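PDB 5EWQ: amidase from Bacillus anthracis, which probably hydrolyses carboxylic amides to the free acid and ammonia, as an enzyme of the amidase signature family. Local coordinates for residues K19-Q24 with V139-I144; H78-I83 with G185-N190; S87-N92 with V121-Q126. All blocks are in the same frame, centred on the assembly; numbering follows the deposited sequence.

Contact 1: residues K19-Q24 with V139-I144; sequences KERVLQ and VLKDWI
The guanidinium of Arg21 and the carboxylate of Asp142 lie almost parallel, their planes only 15° apart, but they do not share one plane. Asp142 OD1 sits at the guanidinium edge, near its plane, and Arg21 NH2 donates to it at 2.9 Å. Seen from the aspartate, the donor arrives from above the carboxylate, 35° out of its plane. Only NH2 bonds the aspartate, through OD1 alone; the pairing is one-pronged. The carbonyl oxygen of Lys141 approaches the same guanidinium obliquely. It takes two weak, bent hydrogen bonds, from Arg21 NH1 at 2.8 Å and from Arg21 NH2 at 3.1 Å.

Arg21 reaches this point from helix 20-28. Its CG lies anti to the backbone N (chi1 175°) and the next bond is also extended, so the chain runs straight out before bending at chi3 to present its two terminal nitrogens. Opposite it, residues 140-143 form a type I turn, with Trp143 N bonded to Leu140 O at 3.2 Å. Lys141 and Asp142 fill the two central positions, and the tip of the turn meets the arginine. The start of the Lys141 side chain runs beside the guanidinium, with CB 3.7 Å from Arg21 NH2. Its NZ is modelled next to Asp142 OD2, a salt bridge whose exact length is doubtful at this resolution.

Arg21 is not devoted to this turn: NE pairs with Asp18 and NH1 with Glu90. Three carboxylates thus surround one guanidinium. Asp142 binds both cations, one on each oxygen, which probably offsets the closeness of Arg21 NH2 and Lys141 NZ and would be expected to keep these side chains ionised. At the partly open surface, an electrostatic tie of this kind joins the N-terminal helix to the loop before helix 150-155.

Contact 2: residues H78-I83 with G185-N190; sequences HDQNGI and GKKGQN
Lys187 NZ donates to Gln80 OE1 at 2.7 Å, and this single hydrogen bond carries the contact. The two side chains come from opposite directions, and the ammonium meets the carbonyl oxygen from the side, at a C=O...N angle of 112° and 28° off the carbonyl plane. The buried ammonium has a second acceptor in Asn86 OD1. Bends at chi2 and chi4 of Lys187 bring its amino group round to these two oxygens. Gln80 NE2 is also near, 3.4 Å from Lys187 NZ, but both are donors and no bond joins them. That nitrogen instead donates to Asp79 OD2 at 2.6 Å, which fixes the amide with its oxygen turned to the lysine. A further shell holds the aspartate: Asp79 OD1 is bonded to the hydroxyl of Ser87.

Gln80 follows helix 64-79, and Lys187 lies just before the short strand 188-189, which pairs with 183-184. Val22, on helix 20-28, touches both side chains, while Thr89 of strand 88-91 packs against Lys187, so the bond is enclosed between the N-terminal helix and the edge of the large sheet.

Contact 3: residues S87-N92 with V121-Q126; sequences SVTEIN and VKDNVQ
Thr89 and Asp123 set their side chains obliquely against each other, each CB pointing toward the other segment. The hydroxyl does the work: Thr89 OG1 donates to Asp123 OD1 at 2.8 Å, approaching on the anti side of that oxygen and 31° out of the carboxylate plane. CB and the methyl CG2 of the threonine lie beside the same oxygen, CG2 3.8 Å from Asp123 OD1. Rotation about chi1 (52°) places the threonine hydroxyl between its own backbone N and carbonyl carbon, aimed at the aspartate. Asp123 stretches out to meet it, CG opposite its amide nitrogen at -170°.

The stronger partner of Asp123 OD1 is Lys186 NZ, which forms a salt bridge with it, so the hydroxyl is a second grip on an oxygen already held by a charge. OD2 accepts from the backbone N of Gly136; both oxygens are engaged, which holds the rotation of this buried carboxylate. Glu90 OE2 stands 4.8 Å from Asp123 OD1, but it is paired with Arg21, which probably eases the closeness of the two acids.

Thr89 and Glu90 both face Lys165 of strand 161-166, a classic beta bulge in edge strand 88-91. Strand 161-166 lies between 88-91 and 118-122 in the mixed sheet, so the Thr89 bond spans from the edge strand to the exit of the strand beyond its neighbour. There the chain makes a type I turn, closed by Val125 N to Lys122 O at 3.0 Å. Lys122, one residue before Asp123, points away from this contact, and its NZ bonds Ser204 and Ser205. That arrangement is consistent with the lysine of the Ser-cisSer-Lys triad of amidase signature enzymes, which would place Asp123 beside the active site.

How the contacts relate
Contact 1 is a surface tie made of charges, whereas contacts 2 and 3 are buried and each turns on one hydrogen bond across the segments to a side-chain oxygen, a neutral amide in contact 2 and a carboxylate in contact 3. All three meet around strand 88-91 and helix 20-28. Val22 packs against Lys187 of contact 2 and against the backbone of contact 3, and Arg21 joins contact 1 to contact 3 through Glu90. Adjacent lysines of 185-190 divide the inner work, Lys187 serving contact 2 and Lys186 contact 3. Polar bonding thus grades from a partly open ion network to enclosed hydrogen bonds backed by buried partners nearer the chain's centre.

Contact 1: residues K19-Q24 with V139-I144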
# COMPACT_ATOMS: atom_id res chain seq x y z
N LYS A 19 13.99 9.11 -16.18
CA LYS A 19 13.81 10.14 -15.17
C LYS A 19 12.89 11.27 -15.65
O LYS A 19 12.18 11.89 -14.85
CB LYS A 19 15.17 10.72 -14.75
CG LYS A 19 15.11 11.62 -13.53
CD LYS A 19 16.05 11.14 -12.44
CE LYS A 19 17.50 11.21 -12.89
NZ LYS A 19 18.43 10.83 -11.79
N GLU A 20 12.89 11.51 -16.96
CA GLU A 20 12.09 12.59 -17.53
C GLU A 20 10.60 12.24 -17.59
O GLU A 20 9.77 13.08 -17.94
CB GLU A 20 12.60 12.94 -18.93
CG GLU A 20 13.98 13.57 -18.94
CD GLU A 20 14.03 14.89 -18.19
OE1 GLU A 20 13.02 15.63 -18.22
OE2 GLU A 20 15.07 15.20 -17.58
N ARG A 21 10.27 11.00 -17.25
CA ARG A 21 8.88 10.56 -17.19
C ARG A 21 8.15 11.27 -16.06
O ARG A 21 6.95 11.54 -16.15
CB ARG A 21 8.81 9.04 -17.00
CG ARG A 21 7.41 8.50 -16.79
CD ARG A 21 7.43 6.99 -16.56
NE ARG A 21 7.76 6.25 -17.77
CZ ARG A 21 6.85 5.76 -18.61
NH1 ARG A 21 5.56 5.94 -18.36
NH2 ARG A 21 7.23 5.10 -19.69
N VAL A 22 8.88 11.60 -15.00
CA VAL A 22 8.31 12.24 -13.82
C VAL A 22 8.60 13.74 -13.80
O VAL A 22 7.73 14.54 -13.46
CB VAL A 22 8.86 11.59 -12.53
CG1 VAL A 22 8.39 12.36 -11.30
CG2 VAL A 22 8.42 10.13 -12.45
N LEU A 23 9.82 14.11 -14.18
CA LEU A 23 10.26 15.50 -14.11
C LEU A 23 9.51 16.42 -15.06
O LEU A 23 9.11 17.52 -14.68
CB LEU A 23 11.77 15.59 -14.39
CG LEU A 23 12.68 14.98 -13.33
CD1 LEU A 23 14.14 15.16 -13.72
CD2 LEU A 23 12.42 15.61 -11.97
N GLN A 24 9.31 15.97 -16.30
CA GLN A 24 8.66 16.79 -17.32
C GLN A 24 7.19 17.13 -16.99
O GLN A 24 6.78 18.27 -17.20
CB GLN A 24 8.74 16.11 -18.69
CG GLN A 24 10.09 16.27 -19.37
CD GLN A 24 10.16 15.57 -20.71
OE1 GLN A 24 9.25 14.84 -21.09
NE2 GLN A 24 11.26 15.78 -21.43
N VAL A 139 7.24 -3.57 -20.35
CA VAL A 139 6.41 -3.88 -21.51
C VAL A 139 5.10 -3.07 -21.50
O VAL A 139 4.54 -2.78 -22.56
CB VAL A 139 6.09 -5.40 -21.57
CG1 VAL A 139 5.26 -5.83 -20.37
CG2 VAL A 139 5.39 -5.75 -22.88
N LEU A 140 4.65 -2.69 -20.31
CA LEU A 140 3.41 -1.93 -20.18
C LEU A 140 3.67 -0.49 -19.74
O LEU A 140 2.75 0.20 -19.31
CB LEU A 140 2.47 -2.61 -19.18
CG LEU A 140 1.90 -3.98 -19.54
CD1 LEU A 140 1.22 -4.60 -18.33
CD2 LEU A 140 0.91 -3.85 -20.70
N LYS A 141 4.91 -0.05 -19.88
CA LYS A 141 5.33 1.26 -19.36
C LYS A 141 4.58 2.43 -20.00
O LYS A 141 4.53 3.52 -19.43
CB LYS A 141 6.84 1.44 -19.56
CG LYS A 141 7.26 1.66 -21.00
CD LYS A 141 8.77 1.75 -21.12
CE LYS A 141 9.21 2.00 -22.56
NZ LYS A 141 8.68 3.29 -23.08
N ASP A 142 4.01 2.21 -21.18
CA ASP A 142 3.34 3.28 -21.91
C ASP A 142 1.87 2.98 -22.18
O ASP A 142 1.19 3.76 -22.86
CB ASP A 142 4.06 3.55 -23.23
CG ASP A 142 5.47 4.07 -23.03
OD1 ASP A 142 5.68 4.89 -22.11
OD2 ASP A 142 6.38 3.66 -23.79
N TRP A 143 1.37 1.87 -21.65
CA TRP A 143 -0.03 1.51 -21.87
C TRP A 143 -0.98 2.25 -20.94
O TRP A 143 -0.95 2.04 -19.72
CB TRP A 143 -0.24 -0.00 -21.71
CG TRP A 143 -1.69 -0.38 -21.82
CD1 TRP A 143 -2.46 -0.35 -22.94
CD2 TRP A 143 -2.53 -0.84 -20.76
NE1 TRP A 143 -3.74 -0.76 -22.64
CE2 TRP A 143 -3.81 -1.07 -21.31
CE3 TRP A 143 -2.34 -1.09 -19.39
CZ2 TRP A 143 -4.88 -1.53 -20.55
CZ3 TRP A 143 -3.40 -1.55 -18.64
CH2 TRP A 143 -4.66 -1.77 -19.22
N ILE A 144 -1.82 3.09 -21.51
CA ILE A 144 -2.83 3.81 -20.75
C ILE A 144 -4.17 3.08 -20.83
O ILE A 144 -4.72 2.88 -21.91
CB ILE A 144 -3.01 5.25 -21.25
CG1 ILE A 144 -1.67 6.00 -21.16
CG2 ILE A 144 -4.08 5.96 -20.44
CD1 ILE A 144 -1.75 7.43 -21.65

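Contact 2: residues H78-I83 with G185-N190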
# COMPACT_ATOMS: atom_id res chain seq x y z
N HIS A 78 13.51 15.54 -4.39
CA HIS A 78 13.89 14.47 -3.47
C HIS A 78 13.72 13.07 -4.06
O HIS A 78 14.49 12.16 -3.74
CB HIS A 78 13.08 14.57 -2.17
CG HIS A 78 13.40 15.79 -1.36
ND1 HIS A 78 14.68 16.29 -1.25
CD2 HIS A 78 12.61 16.60 -0.62
CE1 HIS A 78 14.66 17.36 -0.48
NE2 HIS A 78 13.42 17.57 -0.08
N ASP A 79 12.72 12.88 -4.91
CA ASP A 79 12.44 11.56 -5.46
C ASP A 79 13.24 11.28 -6.72
O ASP A 79 13.78 10.19 -6.89
CB ASP A 79 10.94 11.40 -5.74
CG ASP A 79 10.58 9.98 -6.16
OD1 ASP A 79 10.40 9.13 -5.26
OD2 ASP A 79 10.47 9.72 -7.37
N GLN A 80 13.32 12.27 -7.61
CA GLN A 80 14.06 12.11 -8.86
C GLN A 80 15.37 12.89 -8.82
O GLN A 80 16.18 12.82 -9.74
CB GLN A 80 13.21 12.56 -10.05
CG GLN A 80 11.94 11.75 -10.23
CD GLN A 80 12.21 10.27 -10.44
OE1 GLN A 80 13.03 9.90 -11.28
NE2 GLN A 80 11.52 9.43 -9.68
N ASN A 81 15.58 13.64 -7.74
CA ASN A 81 16.84 14.34 -7.52
C ASN A 81 17.23 14.29 -6.05
O ASN A 81 16.52 13.71 -5.23
CB ASN A 81 16.75 15.80 -7.99
CG ASN A 81 16.65 15.91 -9.50
OD1 ASN A 81 17.65 15.77 -10.21
ND2 ASN A 81 15.45 16.18 -10.00
N GLY A 82 18.36 14.91 -5.72
CA GLY A 82 18.86 14.90 -4.36
C GLY A 82 19.14 13.49 -3.87
O GLY A 82 19.96 12.78 -4.45
N ILE A 83 18.45 13.08 -2.82
CA ILE A 83 18.60 11.74 -2.27
C ILE A 83 18.08 10.70 -3.27
O ILE A 83 18.50 9.54 -3.25
CB ILE A 83 17.86 11.60 -0.91
CG1 ILE A 83 18.25 10.30 -0.21
CG2 ILE A 83 16.35 11.70 -1.09
CD1 ILE A 83 19.72 10.22 0.14
N GLY A 185 11.29 -2.80 -13.61
CA GLY A 185 11.93 -2.57 -14.89
C GLY A 185 11.44 -1.29 -15.56
O GLY A 185 12.03 -0.82 -16.52
N LYS A 186 10.35 -0.74 -15.03
CA LYS A 186 9.75 0.46 -15.59
C LYS A 186 10.45 1.74 -15.13
O LYS A 186 10.81 2.59 -15.94
CB LYS A 186 8.27 0.53 -15.21
CG LYS A 186 7.55 1.78 -15.70
CD LYS A 186 6.14 1.84 -15.15
CE LYS A 186 5.39 3.06 -15.67
NZ LYS A 186 4.02 3.13 -15.12
N LYS A 187 10.65 1.86 -13.82
CA LYS A 187 11.21 3.09 -13.26
C LYS A 187 12.58 2.87 -12.62
O LYS A 187 13.44 3.75 -12.66
CB LYS A 187 10.25 3.68 -12.23
CG LYS A 187 10.56 5.12 -11.85
CD LYS A 187 10.51 6.02 -13.07
CE LYS A 187 10.95 7.44 -12.74
NZ LYS A 187 12.38 7.49 -12.31
N GLY A 188 12.77 1.70 -12.01
CA GLY A 188 14.04 1.39 -11.38
C GLY A 188 13.89 0.98 -9.92
O GLY A 188 12.84 0.47 -9.52
N GLN A 189 14.93 1.20 -9.14
CA GLN A 189 14.96 0.76 -7.75
C GLN A 189 14.40 1.80 -6.78
O GLN A 189 14.77 2.97 -6.82
CB GLN A 189 16.39 0.41 -7.34
CG GLN A 189 16.54 0.04 -5.87
CD GLN A 189 15.82 -1.25 -5.52
OE1 GLN A 189 16.08 -2.30 -6.10
NE2 GLN A 189 14.89 -1.17 -4.58
N ASN A 190 13.49 1.36 -5.92
CA ASN A 190 12.96 2.20 -4.85
C ASN A 190 13.92 2.23 -3.68
O ASN A 190 14.47 1.19 -3.30
CB ASN A 190 11.59 1.68 -4.40
CG ASN A 190 10.70 2.77 -3.83
OD1 ASN A 190 9.55 2.92 -4.23
ND2 ASN A 190 11.23 3.53 -2.87

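Contact 3: residues S87-N92 with V121-Q126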
# COMPACT_ATOMS: atom_id res chain seq x y z
N SER A 87 10.61 6.68 -6.08
CA SER A 87 9.43 5.95 -5.63
C SER A 87 8.19 6.31 -6.45
O SER A 87 7.11 5.76 -6.23
CB SER A 87 9.17 6.22 -4.15
OG SER A 87 8.87 7.59 -3.93
N VAL A 88 8.36 7.23 -7.38
CA VAL A 88 7.25 7.68 -8.22
C VAL A 88 7.46 7.26 -9.67
O VAL A 88 8.48 7.59 -10.28
CB VAL A 88 7.08 9.21 -8.15
CG1 VAL A 88 5.94 9.65 -9.06
CG2 VAL A 88 6.83 9.65 -6.72
N THR A 89 6.49 6.54 -10.22
CA THR A 89 6.56 6.10 -11.61
C THR A 89 5.89 7.10 -12.54
O THR A 89 6.43 7.41 -13.61
CB THR A 89 5.89 4.72 -11.81
OG1 THR A 89 4.57 4.74 -11.25
CG2 THR A 89 6.70 3.63 -11.14
N GLU A 90 4.73 7.60 -12.15
CA GLU A 90 3.96 8.49 -13.00
C GLU A 90 3.48 9.73 -12.26
O GLU A 90 3.25 9.69 -11.05
CB GLU A 90 2.76 7.74 -13.60
CG GLU A 90 2.47 8.10 -15.04
CD GLU A 90 3.51 7.53 -15.99
OE1 GLU A 90 3.80 8.19 -17.02
OE2 GLU A 90 4.03 6.43 -15.72
N ILE A 91 3.32 10.82 -13.00
CA ILE A 91 2.78 12.06 -12.45
C ILE A 91 1.66 12.57 -13.34
O ILE A 91 1.83 12.69 -14.55
CB ILE A 91 3.86 13.15 -12.31
CG1 ILE A 91 4.82 12.80 -11.17
CG2 ILE A 91 3.23 14.51 -12.06
CD1 ILE A 91 4.17 12.82 -9.80
N ASN A 92 0.51 12.86 -12.74
CA ASN A 92 -0.62 13.43 -13.47
C ASN A 92 -0.26 14.81 -14.02
O ASN A 92 0.02 15.73 -13.26
CB ASN A 92 -1.85 13.53 -12.55
CG ASN A 92 -3.13 13.80 -13.32
OD1 ASN A 92 -3.12 14.34 -14.43
ND2 ASN A 92 -4.26 13.43 -12.72
N VAL A 121 -1.73 6.33 -6.26
CA VAL A 121 -2.08 4.92 -6.35
C VAL A 121 -0.91 4.10 -6.88
O VAL A 121 -0.01 4.63 -7.53
CB VAL A 121 -3.31 4.70 -7.26
CG1 VAL A 121 -4.51 5.44 -6.70
CG2 VAL A 121 -3.01 5.16 -8.68
N LYS A 122 -0.91 2.81 -6.57
CA LYS A 122 0.15 1.91 -7.00
C LYS A 122 0.18 1.81 -8.53
O LYS A 122 -0.83 2.04 -9.19
CB LYS A 122 -0.04 0.53 -6.37
CG LYS A 122 1.19 -0.36 -6.39
CD LYS A 122 0.94 -1.64 -5.59
CE LYS A 122 2.18 -2.50 -5.51
NZ LYS A 122 1.97 -3.72 -4.68
N ASP A 123 1.34 1.47 -9.08
CA ASP A 123 1.54 1.47 -10.53
C ASP A 123 0.70 0.41 -11.25
O ASP A 123 0.64 0.39 -12.48
CB ASP A 123 3.03 1.27 -10.85
CG ASP A 123 3.35 1.50 -12.32
OD1 ASP A 123 3.44 2.67 -12.73
OD2 ASP A 123 3.52 0.50 -13.05
N ASN A 124 0.06 -0.46 -10.48
CA ASN A 124 -0.79 -1.50 -11.06
C ASN A 124 -2.27 -1.13 -10.99
O ASN A 124 -3.14 -1.99 -11.15
CB ASN A 124 -0.55 -2.84 -10.36
CG ASN A 124 -0.89 -2.81 -8.89
OD1 ASN A 124 -1.12 -1.74 -8.31
ND2 ASN A 124 -0.91 -3.98 -8.26
N VAL A 125 -2.56 0.14 -10.75
CA VAL A 125 -3.94 0.62 -10.65
C VAL A 125 -4.30 1.48 -11.86
O VAL A 125 -3.59 2.42 -12.20
CB VAL A 125 -4.16 1.43 -9.36
CG1 VAL A 125 -5.61 1.87 -9.25
CG2 VAL A 125 -3.76 0.60 -8.15
N GLN A 126 -5.43 1.16 -12.49
CA GLN A 126 -5.81 1.79 -13.75
C GLN A 126 -6.32 3.23 -13.60
O GLN A 126 -7.09 3.54 -12.70
CB GLN A 126 -6.89 0.96 -14.46
CG GLN A 126 -6.39 -0.37 -15.01
CD GLN A 126 -7.49 -1.17 -15.67
OE1 GLN A 126 -7.30 -2.34 -16.01
NE2 GLN A 126 -8.65 -0.55 -15.85